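PDB 6XCQ: EreC from Klebsiella pneumoniae, which probably hydrolyses the lactone ester of erythromycin and related macrolide antibiotics, an esterase activity that confers macrolide resistance. Local coordinates for residues Thr369-Ile374 with Arg405-Ser410; Phe343-Ser348 with Pro428-Asp433. The protein carries 1 engineered substitution. One frame throughout, in Å; residues are numbered along the deposited sequence.

Contact 1: residues Thr369-Ile374 with Arg405-Ser410; sequences TPADAI and RMRSQS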
# COMPACT_ATOMS: atom_id res chain seq x y z
N THR A 369 -10.43 17.60 -9.40
CA THR A 369 -10.18 18.89 -8.79
C THR A 369 -8.86 19.42 -9.31
O THR A 369 -8.00 18.64 -9.74
CB THR A 369 -10.18 18.79 -7.25
OG1 THR A 369 -10.54 20.06 -6.69
CG2 THR A 369 -8.82 18.39 -6.73
N PRO A 370 -8.67 20.75 -9.32
CA PRO A 370 -7.41 21.32 -9.83
C PRO A 370 -6.21 20.83 -9.03
O PRO A 370 -6.23 20.80 -7.80
CB PRO A 370 -7.60 22.83 -9.66
CG PRO A 370 -9.07 23.03 -9.71
CD PRO A 370 -9.66 21.81 -9.04
N ALA A 371 -5.15 20.44 -9.73
CA ALA A 371 -3.96 20.01 -9.02
C ALA A 371 -3.14 21.22 -8.59
O ALA A 371 -3.35 22.34 -9.07
CB ALA A 371 -3.11 19.07 -9.89
N ASP A 372 -2.22 21.00 -7.65
CA ASP A 372 -1.41 22.09 -7.11
C ASP A 372 -0.59 22.75 -8.22
O ASP A 372 -0.07 22.07 -9.11
CB ASP A 372 -0.47 21.56 -6.02
CG ASP A 372 0.09 22.66 -5.14
OD1 ASP A 372 -0.60 23.70 -5.00
OD2 ASP A 372 1.20 22.50 -4.60
N ALA A 373 -0.47 24.08 -8.14
CA ALA A 373 0.32 24.83 -9.11
C ALA A 373 1.76 24.35 -9.17
O ALA A 373 2.39 24.05 -8.15
CB ALA A 373 0.31 26.33 -8.76
N ILE A 374 2.31 24.30 -10.38
CA ILE A 374 3.70 23.91 -10.57
C ILE A 374 4.58 25.14 -10.36
O ILE A 374 4.41 26.15 -11.03
CB ILE A 374 3.90 23.31 -11.97
CG1 ILE A 374 3.08 22.02 -12.09
CG2 ILE A 374 5.39 23.11 -12.30
CD1 ILE A 374 2.83 21.57 -13.54
N ARG A 405 9.68 20.37 -3.81
CA ARG A 405 8.31 19.97 -3.57
C ARG A 405 7.81 19.14 -4.74
O ARG A 405 8.32 19.23 -5.86
CB ARG A 405 7.39 21.19 -3.30
CG ARG A 405 7.35 22.25 -4.38
CD ARG A 405 6.67 23.53 -3.86
NE ARG A 405 7.63 24.46 -3.27
CZ ARG A 405 7.72 24.70 -1.96
NH1 ARG A 405 6.92 24.09 -1.11
NH2 ARG A 405 8.63 25.55 -1.52
N MET A 406 6.82 18.27 -4.46
CA MET A 406 6.23 17.42 -5.48
C MET A 406 4.75 17.28 -5.20
O MET A 406 4.32 17.26 -4.04
CB MET A 406 6.90 16.03 -5.50
CG MET A 406 6.40 15.10 -6.61
SD MET A 406 7.55 13.73 -6.90
CE MET A 406 7.69 13.08 -5.24
N ARG A 407 3.96 17.18 -6.27
CA ARG A 407 2.52 17.05 -6.11
C ARG A 407 2.18 15.78 -5.32
O ARG A 407 2.85 14.76 -5.42
CB ARG A 407 1.83 17.02 -7.47
CG ARG A 407 1.93 18.36 -8.22
CD ARG A 407 1.43 18.24 -9.62
NE ARG A 407 0.83 19.50 -10.09
CZ ARG A 407 0.32 19.67 -11.29
NH1 ARG A 407 0.34 18.69 -12.18
NH2 ARG A 407 -0.24 20.84 -11.60
N SER A 408 1.13 15.87 -4.52
CA SER A 408 0.64 14.71 -3.80
C SER A 408 -0.85 14.95 -3.59
O SER A 408 -1.22 15.94 -2.96
CB SER A 408 1.39 14.55 -2.47
OG SER A 408 0.83 13.53 -1.66
N GLN A 409 -1.69 14.10 -4.17
CA GLN A 409 -3.14 14.35 -4.26
C GLN A 409 -3.32 15.71 -4.94
O GLN A 409 -2.60 16.00 -5.91
CB GLN A 409 -3.79 14.23 -2.88
CG GLN A 409 -3.72 12.83 -2.27
CD GLN A 409 -4.35 11.77 -3.14
OE1 GLN A 409 -3.70 10.78 -3.47
NE2 GLN A 409 -5.63 11.94 -3.50
N SER A 410 -4.22 16.57 -4.47
CA SER A 410 -4.37 17.91 -5.03
C SER A 410 -3.47 18.93 -4.35
O SER A 410 -3.60 20.13 -4.63
CB SER A 410 -5.83 18.37 -4.95
OG SER A 410 -6.29 18.45 -3.62
O HOH W 1 -4.98 22.20 -5.40
O HOH W 2 -1.36 18.35 -6.53
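Thr369 meets Ser410 at the start of this contact, its methyl CG2 lying 3.5 Å from Ser410 CB in one of the two positions modelled for the threonine. At Pro370 the link is through solvent: one water donates both to Pro370 O and to Ser410 O. The hydroxyl of Ser410 turns elsewhere, to Glu352. Ala371 then lays its methyl over the centre of one face of the Arg407 guanidinium, with CB 3.8 Å from CZ. Asp372 carries the polar core. Its carbonyl oxygen accepts from Arg407 NE at 2.9 Å and from Arg407 NH2 at 2.8 Å, a side-on grip in which two nitrogens share one atom. That oxygen lies only 6° out of the guanidinium plane, whereas the N-H...O angles, 143° and 147°, show two bent bonds, as expected of a fork on a single acceptor. The backbone N of Asp372 reaches Gln409 O through a second water, while its carboxylate bonds Arg375 and Ser412. Ile374 closes the sandwich from the opposite face: CG1, anti to the carbonyl carbon, stands 3.6 Å from Arg407 NH2, offset toward the rim of the group, and CD1 is 3.7 Å from the same nitrogen. An aliphatic group on each face and one acceptor at the edge thus restrict the guanidinium's rotation, and Arg407 NH1 bonds the carbonyls of His345 and Gly347. The contact lies at the surface, joining the end of strand 365-370 and the loop that follows it to strand 405-408, which pairs antiparallel with 411-414; strand 349-354 flanks Thr369 and Ala371, and helix 379-387 packs against Ile374 and Met406.

Contact 2: residues Phe343-Ser348 with Pro428-Asp433; sequences FTHLGS and PSAGKD
A CH-pi contact, with backbone packing beside it and no direct hydrogen bond between the segments, joins the end of strand 338-345 to the loop that follows strand 423-427, its parallel neighbour in the mixed sheet. The methyl of Ala430 sits over the centre of one face of the His345 ring: CB is 3.4 Å from the ring centroid and 9° off the ring normal. CG is the ring atom nearest to it, also at 3.4 Å from Ala430 CB. Chi1 of His345, 69°, brings CG between the backbone N and the carbonyl carbon and presents the ring to that methyl. A bond within the segment helps to hold the ring's rotation, since Gly347 N donates to His345 ND1 at 2.9 Å, with the donor near the ring plane; ND1 therefore acts as an acceptor. Next to the ring the backbones come close, Gly347 CA lying 4.0 Å from Ser429 CA. Pro428 O is 3.4 Å from Gly347 N, but the angle is poor for a hydrogen bond, and Leu346 CB packs at 3.7 Å from the same Pro428 O. On the far segment Ser429 OG and Gly431 N both bond Glu74, tying this loop to helix 73-90. The contact carries the pairing of two interior strands a little beyond their C-terminal ends, where loops gather in the parallel part of a mixed alpha/beta sheet such as this one.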
# COMPACT_ATOMS: atom_id res chain seq x y z
N PHE A 343 5.79 8.61 -8.48
CA PHE A 343 5.09 8.92 -9.73
C PHE A 343 4.40 10.26 -9.57
O PHE A 343 3.66 10.45 -8.60
CB PHE A 343 4.00 7.89 -10.08
CG PHE A 343 4.50 6.57 -10.57
CD1 PHE A 343 5.75 6.08 -10.21
CD2 PHE A 343 3.67 5.77 -11.34
CE1 PHE A 343 6.18 4.82 -10.64
CE2 PHE A 343 4.09 4.52 -11.78
CZ PHE A 343 5.35 4.05 -11.43
N THR A 344 4.60 11.17 -10.51
CA THR A 344 3.85 12.42 -10.48
C THR A 344 3.38 12.75 -11.90
O THR A 344 3.47 11.92 -12.81
CB THR A 344 4.68 13.54 -9.83
OG1 THR A 344 3.83 14.67 -9.61
CG2 THR A 344 5.87 13.93 -10.71
N HIS A 345 2.84 13.95 -12.10
CA HIS A 345 2.18 14.25 -13.37
C HIS A 345 2.13 15.75 -13.60
O HIS A 345 2.26 16.55 -12.67
CB HIS A 345 0.76 13.68 -13.41
CG HIS A 345 -0.18 14.39 -12.49
ND1 HIS A 345 -0.93 15.48 -12.88
CD2 HIS A 345 -0.44 14.20 -11.17
CE1 HIS A 345 -1.64 15.92 -11.84
NE2 HIS A 345 -1.36 15.16 -10.79
N LEU A 346 1.88 16.12 -14.86
CA LEU A 346 1.82 17.51 -15.29
C LEU A 346 0.39 17.96 -15.61
O LEU A 346 0.22 19.04 -16.19
CB LEU A 346 2.72 17.73 -16.52
CG LEU A 346 4.19 17.34 -16.39
CD1 LEU A 346 4.95 17.78 -17.64
CD2 LEU A 346 4.82 17.96 -15.15
N GLY A 347 -0.62 17.19 -15.23
CA GLY A 347 -1.99 17.56 -15.55
C GLY A 347 -2.49 18.73 -14.73
O GLY A 347 -1.97 19.04 -13.66
N SER A 348 -3.53 19.39 -15.25
CA SER A 348 -4.09 20.53 -14.53
C SER A 348 -5.06 20.10 -13.45
O SER A 348 -5.33 20.87 -12.53
CB SER A 348 -4.79 21.49 -15.51
OG SER A 348 -5.89 20.85 -16.12
N PRO A 428 2.09 12.75 -18.47
CA PRO A 428 1.62 14.07 -18.92
C PRO A 428 0.33 14.53 -18.25
O PRO A 428 0.07 15.74 -18.21
CB PRO A 428 1.42 13.88 -20.43
CG PRO A 428 2.32 12.74 -20.80
CD PRO A 428 2.24 11.82 -19.60
N SER A 429 -0.49 13.62 -17.74
CA SER A 429 -1.82 13.97 -17.26
C SER A 429 -2.23 12.90 -16.26
O SER A 429 -1.64 11.82 -16.21
CB SER A 429 -2.83 14.05 -18.42
OG SER A 429 -2.83 12.81 -19.13
N ALA A 430 -3.26 13.21 -15.45
CA ALA A 430 -3.70 12.28 -14.39
C ALA A 430 -5.23 12.24 -14.36
O ALA A 430 -5.87 12.88 -13.53
CB ALA A 430 -3.12 12.68 -13.02
N GLY A 431 -5.81 11.46 -15.26
CA GLY A 431 -7.25 11.34 -15.34
C GLY A 431 -7.80 10.22 -14.46
O GLY A 431 -7.13 9.23 -14.19
N LYS A 432 -9.04 10.40 -13.99
CA LYS A 432 -9.64 9.39 -13.13
C LYS A 432 -9.78 8.08 -13.87
O LYS A 432 -10.29 8.03 -15.00
CB LYS A 432 -11.02 9.84 -12.60
CG LYS A 432 -11.69 8.73 -11.77
CD LYS A 432 -12.85 9.19 -10.90
CE LYS A 432 -13.99 9.73 -11.72
NZ LYS A 432 -14.36 8.81 -12.82
N ASP A 433 -9.31 7.01 -13.24
CA ASP A 433 -9.48 5.66 -13.76
C ASP A 433 -10.96 5.37 -14.01
O ASP A 433 -11.80 5.55 -13.12
CB ASP A 433 -8.90 4.68 -12.74
CG ASP A 433 -8.84 3.25 -13.25
OD1 ASP A 433 -9.70 2.83 -14.05
OD2 ASP A 433 -7.93 2.54 -12.80

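How the contacts relate
Contacts 1 and 2 have centres 10 Å apart and touch directly. In sequence both segments of contact 1 fall between the two of contact 2, the order being 343-348, 369-374, 405-410, 428-433. The 343-348 segment is the bridge: its carbonyls receive the outer end of the Arg407 side chain, and Ala371 N makes a probable hydrogen bond to Ser348 O at 2.8 Å. Contact 2 lies at the end of the central mixed sheet, where strands 338-345 and 423-427 finish, whereas contact 1 joins the small two-stranded sheets 349-354/365-370 and 405-408/411-414. Together they tie these peripheral hairpins to the end of strand 338-345.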